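Local structure of bifunctional protein PutA (Bdellovibrio bacteriovorus, 5UR2) at residues K750-I755 with A783-V788; L871-I876 with N897-A902. The protein probably oxidises proline to glutamate in two steps, joining a flavin-dependent proline dehydrogenase to an NAD-dependent L-glutamate gamma-semialdehyde dehydrogenase in one chain. All coordinates share one frame; numbering follows the deposited sequence.

Both contacts belong to the aldehyde dehydrogenase part of the chain, their centres about 10 Å apart, and both reach one sheet, in which strands 751-755 and 901-908 are neighbours. Contact 1 is a buried pairing of parallel strands; contact 2 joins a loop to the turn leading into strand 901-908. Lys750 ties them together: its NZ lies 2.8 Å from Leu871 O and 2.9 Å from Ala874 O, probably bonded to both. Arg785 of contact 1 also packs on Ala872 and Thr899. Cys780, a predicted active-site residue, is near both: its side chain is about 6 Å from that of Asn751 and about 5 Å from that of Glu875.

Contact 1 of 2, residues K750-I755 with A783-V788; sequences KNAVII and ASRVIV
Between Asn751-Ile755 and Ser784-Val788 runs a ladder of parallel-strand hydrogen bonds, part of the beta-alpha-beta unit in which helix 761-773 connects the two strands. Val753 N gives to Arg785 O, Ile787 N to Val753 O (2.8 Å), and Ile755 N to Ile787 O (2.7 Å, 164° at the hydrogen). At the start of the ladder Asn751 O is gripped twice: Ser784 N lies in its carbonyl plane, while Arg785 N is tilted 27° from it.

Arg785 adds a side-chain clasp. Bent at chi3, it turns back so that NE and NH2 both reach Lys750 O, NH2 at 2.8 Å, though both bonds are weak. Ala752 CB sits over one guanidinium face, its small methyl leaving room for the flat group; NH1 bonds Ile895 O and NH2 also bonds Ala896 O. The Lys750 chain, bent at chi2 (69°), runs alongside the Ser784 side chain, its CD 3.3 Å from Ser784 OG. Its ammonium holds Leu871 O and Ala874 O, and water 1 accepts from NZ and probably donates to Ser784 O. Water 2 joins Asn751 N to Ser784 OG. The Asn751 amide bonds Cys780 O and Ala782 O through ND2, and Thr904 N through OD1.

Beta-branched valine and isoleucine suit the extended backbone beyond. Ala752, Ile754 and Ile787 share a face with Arg785, where helix 889-896 packs on the isoleucines. On the other, Val753 and Val786 meet Val768 of helix 761-773. There Ile755 CG1 touches Val786 CG1 and Val788 CG2, each at 4.0 Å.

Contact 2 of 2, residues L871-I876 with N897-A902; sequences LAQAEI and NSTEYA
At the entry to strand 901-908, the turn 898-901 receives the loop that leads from strand 860-863 to strand 880-886, and Gln873 makes the direct polar link. Its long side chain, bent at chi2 (-71°), brings the amide to Ser898. NE2 donates to Ser898 O at 3.3 Å, from above the carbonyl plane, and more weakly to Ser898 OG, which is also hydrogen-bonded to Ile895 O; NE2 also bonds Gly867 O. The other end of the amide, OE1, lies 3.3 Å from Thr899 CA and takes a hydrogen from water 3, which also donates to Gln873 O and accepts from Glu900 N.

Thr899 shapes an ST turn: with chi1 at 79°, OG1 swings back to accept from Tyr901 N (2.9 Å, 161° at the hydrogen), a role its short hydroxyl side chain fits well. The turn sets the Tyr901 ring against the loop, with Gln873 O at the ring edge, near its plane, 4.1 Å from Tyr901 CE2. Farther out, the phenol hydroxyl reaches the loop through two waters: water 4 gives to Tyr901 OH and accepts from Glu875 N, whereas water 5 accepts from Tyr901 OH and donates to Glu875 OE1 at 2.6 Å. The second carboxylate oxygen, Glu875 OE2, bonds Gly749 N.

Contact 1 of 2, residues K750-I755 with A783-V788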
loop_
_atom_site.group_PDB
_atom_site.type_symbol
_atom_site.label_atom_id
_atom_site.label_comp_id
_atom_site.label_asym_id
_atom_site.label_seq_id
_atom_site.Cartn_x
_atom_site.Cartn_y
_atom_site.Cartn_z
ATOM N N LYS B 750 -26.994 -1.134 12.350
ATOM C CA LYS B 750 -28.090 -0.429 13.014
ATOM C C LYS B 750 -27.594 1.005 13.142
ATOM O O LYS B 750 -27.128 1.421 14.202
ATOM C CB LYS B 750 -28.429 -1.043 14.373
ATOM C CG LYS B 750 -29.678 -0.480 15.019
ATOM C CD LYS B 750 -30.928 -0.900 14.260
ATOM C CE LYS B 750 -32.196 -0.253 14.821
ATOM N NZ LYS B 750 -33.418 -0.725 14.090
ATOM N N ASN B 751 -27.647 1.739 12.036
ATOM C CA ASN B 751 -26.880 2.962 11.881
ATOM C C ASN B 751 -27.640 4.185 12.388
ATOM O O ASN B 751 -28.827 4.364 12.099
ATOM C CB ASN B 751 -26.515 3.127 10.410
ATOM C CG ASN B 751 -25.986 1.840 9.817
ATOM O OD1 ASN B 751 -24.919 1.349 10.220
ATOM N ND2 ASN B 751 -26.728 1.272 8.872
ATOM N N ALA B 752 -26.927 5.050 13.108
ATOM C CA ALA B 752 -27.514 6.218 13.738
ATOM C C ALA B 752 -26.974 7.497 13.105
ATOM O O ALA B 752 -25.836 7.547 12.631
ATOM C CB ALA B 752 -27.241 6.221 15.246
ATOM N N VAL B 753 -27.817 8.524 13.079
ATOM C CA VAL B 753 -27.406 9.891 12.790
ATOM C C VAL B 753 -27.650 10.717 14.051
ATOM O O VAL B 753 -28.748 10.680 14.623
ATOM C CB VAL B 753 -28.172 10.468 11.584
ATOM C CG1 VAL B 753 -27.728 11.913 11.318
ATOM C CG2 VAL B 753 -27.937 9.606 10.352
ATOM N N ILE B 754 -26.627 11.436 14.503
ATOM C CA ILE B 754 -26.742 12.282 15.687
ATOM C C ILE B 754 -27.040 13.703 15.235
ATOM O O ILE B 754 -26.377 14.225 14.329
ATOM C CB ILE B 754 -25.463 12.245 16.538
ATOM C CG1 ILE B 754 -25.152 10.821 16.985
ATOM C CG2 ILE B 754 -25.635 13.155 17.772
ATOM C CD1 ILE B 754 -23.806 10.695 17.659
ATOM N N ILE B 755 -28.032 14.329 15.856
ATOM C CA ILE B 755 -28.408 15.705 15.561
ATOM C C ILE B 755 -27.989 16.574 16.739
ATOM O O ILE B 755 -28.611 16.527 17.806
ATOM C CB ILE B 755 -29.910 15.848 15.301
ATOM C CG1 ILE B 755 -30.378 14.839 14.255
ATOM C CG2 ILE B 755 -30.220 17.279 14.915
ATOM C CD1 ILE B 755 -29.691 14.970 12.925
ATOM N N ALA B 783 -29.950 4.677 7.659
ATOM C CA ALA B 783 -30.178 5.250 8.981
ATOM C C ALA B 783 -31.504 4.730 9.535
ATOM O O ALA B 783 -32.578 5.076 9.031
ATOM C CB ALA B 783 -30.160 6.773 8.916
ATOM N N SER B 784 -31.435 3.907 10.586
ATOM C CA SER B 784 -32.622 3.447 11.292
ATOM C C SER B 784 -32.761 4.069 12.669
ATOM O O SER B 784 -33.806 3.899 13.316
ATOM C CB SER B 784 -32.602 1.912 11.417
ATOM O OG SER B 784 -31.389 1.466 12.020
ATOM N N ARG B 785 -31.744 4.797 13.125
ATOM C CA ARG B 785 -31.751 5.459 14.421
ATOM C C ARG B 785 -31.381 6.914 14.203
ATOM O O ARG B 785 -30.407 7.213 13.504
ATOM C CB ARG B 785 -30.766 4.793 15.387
ATOM C CG ARG B 785 -31.118 3.351 15.761
ATOM C CD ARG B 785 -30.114 2.808 16.751
ATOM N NE ARG B 785 -28.753 2.850 16.224
ATOM C CZ ARG B 785 -27.668 3.042 16.963
ATOM N NH1 ARG B 785 -27.774 3.229 18.278
ATOM N NH2 ARG B 785 -26.475 3.071 16.383
ATOM N N VAL B 786 -32.172 7.821 14.767
ATOM C CA VAL B 786 -31.861 9.242 14.732
ATOM C C VAL B 786 -31.813 9.710 16.174
ATOM O O VAL B 786 -32.831 9.688 16.872
ATOM C CB VAL B 786 -32.871 10.037 13.897
ATOM C CG1 VAL B 786 -32.420 11.485 13.739
ATOM C CG2 VAL B 786 -33.019 9.387 12.515
ATOM N N ILE B 787 -30.630 10.116 16.620
ATOM C CA ILE B 787 -30.366 10.459 18.013
ATOM C C ILE B 787 -30.273 11.976 18.088
ATOM O O ILE B 787 -29.364 12.578 17.503
ATOM C CB ILE B 787 -29.088 9.780 18.528
ATOM C CG1 ILE B 787 -29.181 8.259 18.336
ATOM C CG2 ILE B 787 -28.856 10.098 19.980
ATOM C CD1 ILE B 787 -27.872 7.510 18.607
ATOM N N VAL B 788 -31.236 12.594 18.776
ATOM C CA VAL B 788 -31.478 14.034 18.713
ATOM C C VAL B 788 -31.313 14.630 20.104
ATOM O O VAL B 788 -31.980 14.199 21.055
ATOM C CB VAL B 788 -32.883 14.359 18.164
ATOM C CG1 VAL B 788 -33.042 15.856 17.998
ATOM C CG2 VAL B 788 -33.166 13.632 16.852
HETATM O O HOH W 1 -35.268 1.331 13.499
HETATM O O HOH W 2 -29.674 0.652 10.132
#

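Contact 2 of 2, residues L871-I876 with N897-A902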
loop_
_atom_site.group_PDB
_atom_site.type_symbol
_atom_site.label_atom_id
_atom_site.label_comp_id
_atom_site.label_asym_id
_atom_site.label_seq_id
_atom_site.Cartn_x
_atom_site.Cartn_y
_atom_site.Cartn_z
ATOM N N LEU B 871 -36.450 -2.243 19.046
ATOM C CA LEU B 871 -36.589 -1.452 17.827
ATOM C C LEU B 871 -35.316 -0.689 17.507
ATOM O O LEU B 871 -35.007 -0.469 16.330
ATOM C CB LEU B 871 -37.767 -0.484 17.958
ATOM C CG LEU B 871 -37.986 0.510 16.819
ATOM C CD1 LEU B 871 -38.355 -0.198 15.535
ATOM C CD2 LEU B 871 -39.076 1.489 17.196
ATOM N N ALA B 872 -34.562 -0.295 18.536
ATOM C CA ALA B 872 -33.344 0.490 18.391
ATOM C C ALA B 872 -32.071 -0.350 18.397
ATOM O O ALA B 872 -30.979 0.219 18.480
ATOM C CB ALA B 872 -33.267 1.548 19.495
ATOM N N GLN B 873 -32.181 -1.691 18.306
ATOM C CA GLN B 873 -31.053 -2.628 18.354
ATOM C C GLN B 873 -31.044 -3.626 17.196
ATOM O O GLN B 873 -29.976 -3.893 16.634
ATOM C CB GLN B 873 -31.042 -3.403 19.712
ATOM C CG GLN B 873 -30.662 -2.566 20.946
ATOM C CD GLN B 873 -29.174 -2.175 20.962
ATOM O OE1 GLN B 873 -28.314 -2.913 20.469
ATOM N NE2 GLN B 873 -28.879 -0.997 21.502
ATOM N N ALA B 874 -32.193 -4.205 16.845
ATOM C CA ALA B 874 -32.266 -5.214 15.795
ATOM C C ALA B 874 -32.430 -4.550 14.436
ATOM O O ALA B 874 -33.234 -3.626 14.279
ATOM C CB ALA B 874 -33.436 -6.175 16.051
ATOM N N GLU B 875 -31.665 -5.022 13.451
ATOM C CA GLU B 875 -31.744 -4.444 12.110
ATOM C C GLU B 875 -33.053 -4.856 11.456
ATOM O O GLU B 875 -33.438 -6.026 11.509
ATOM C CB GLU B 875 -30.560 -4.886 11.244
ATOM C CG GLU B 875 -30.562 -4.273 9.833
ATOM C CD GLU B 875 -29.403 -4.774 8.963
ATOM O OE1 GLU B 875 -29.148 -6.000 8.985
ATOM O OE2 GLU B 875 -28.768 -3.956 8.241
ATOM N N ILE B 876 -33.748 -3.894 10.849
ATOM C CA ILE B 876 -35.056 -4.152 10.273
ATOM C C ILE B 876 -35.007 -4.246 8.754
ATOM O O ILE B 876 -35.784 -5.010 8.170
ATOM C CB ILE B 876 -36.058 -3.069 10.713
ATOM C CG1 ILE B 876 -36.129 -2.983 12.243
ATOM C CG2 ILE B 876 -37.432 -3.358 10.131
ATOM C CD1 ILE B 876 -36.979 -1.799 12.758
ATOM N N ASN B 897 -23.143 4.063 20.207
ATOM C CA ASN B 897 -22.167 2.987 20.306
ATOM C C ASN B 897 -22.716 1.713 20.947
ATOM O O ASN B 897 -21.965 0.748 21.095
ATOM C CB ASN B 897 -20.954 3.472 21.106
ATOM C CG ASN B 897 -20.083 4.418 20.317
ATOM O OD1 ASN B 897 -19.976 4.323 19.087
ATOM N ND2 ASN B 897 -19.466 5.356 21.016
ATOM N N SER B 898 -23.997 1.672 21.300
ATOM C CA SER B 898 -24.536 0.633 22.161
ATOM C C SER B 898 -25.081 -0.582 21.411
ATOM O O SER B 898 -25.679 -1.449 22.048
ATOM C CB SER B 898 -25.644 1.233 23.038
ATOM O OG SER B 898 -26.796 1.565 22.249
ATOM N N THR B 899 -24.887 -0.685 20.095
ATOM C CA THR B 899 -25.444 -1.803 19.346
ATOM C C THR B 899 -24.385 -2.874 19.074
ATOM O O THR B 899 -23.207 -2.744 19.410
ATOM C CB THR B 899 -26.073 -1.365 18.007
ATOM O OG1 THR B 899 -25.050 -1.146 17.023
ATOM C CG2 THR B 899 -26.910 -0.096 18.146
ATOM N N GLU B 900 -24.851 -3.955 18.440
ATOM C CA GLU B 900 -24.021 -5.028 17.918
ATOM C C GLU B 900 -23.190 -4.605 16.714
ATOM O O GLU B 900 -22.243 -5.307 16.357
ATOM C CB GLU B 900 -24.930 -6.183 17.481
ATOM C CG GLU B 900 -25.007 -7.378 18.394
ATOM C CD GLU B 900 -25.846 -8.501 17.779
ATOM O OE1 GLU B 900 -26.603 -8.247 16.811
ATOM O OE2 GLU B 900 -25.730 -9.649 18.253
ATOM N N TYR B 901 -23.516 -3.480 16.094
ATOM C CA TYR B 901 -23.053 -3.152 14.760
ATOM C C TYR B 901 -22.149 -1.928 14.766
ATOM O O TYR B 901 -22.152 -1.121 15.701
ATOM C CB TYR B 901 -24.250 -2.916 13.829
ATOM C CG TYR B 901 -25.114 -4.147 13.633
ATOM C CD1 TYR B 901 -24.678 -5.198 12.820
ATOM C CD2 TYR B 901 -26.369 -4.254 14.231
ATOM C CE1 TYR B 901 -25.460 -6.320 12.624
ATOM C CE2 TYR B 901 -27.162 -5.382 14.042
ATOM C CZ TYR B 901 -26.702 -6.412 13.244
ATOM O OH TYR B 901 -27.484 -7.529 13.041
ATOM N N ALA B 902 -21.367 -1.804 13.700
ATOM C CA ALA B 902 -20.422 -0.704 13.570
ATOM C C ALA B 902 -20.153 -0.455 12.086
ATOM O O ALA B 902 -19.010 -0.472 11.611
ATOM C CB ALA B 902 -19.146 -1.020 14.348
HETATM O O HOH W 3 -27.704 -4.638 18.400
HETATM O O HOH W 4 -30.009 -7.416 14.064
HETATM O O HOH W 5 -27.715 -7.739 10.285
#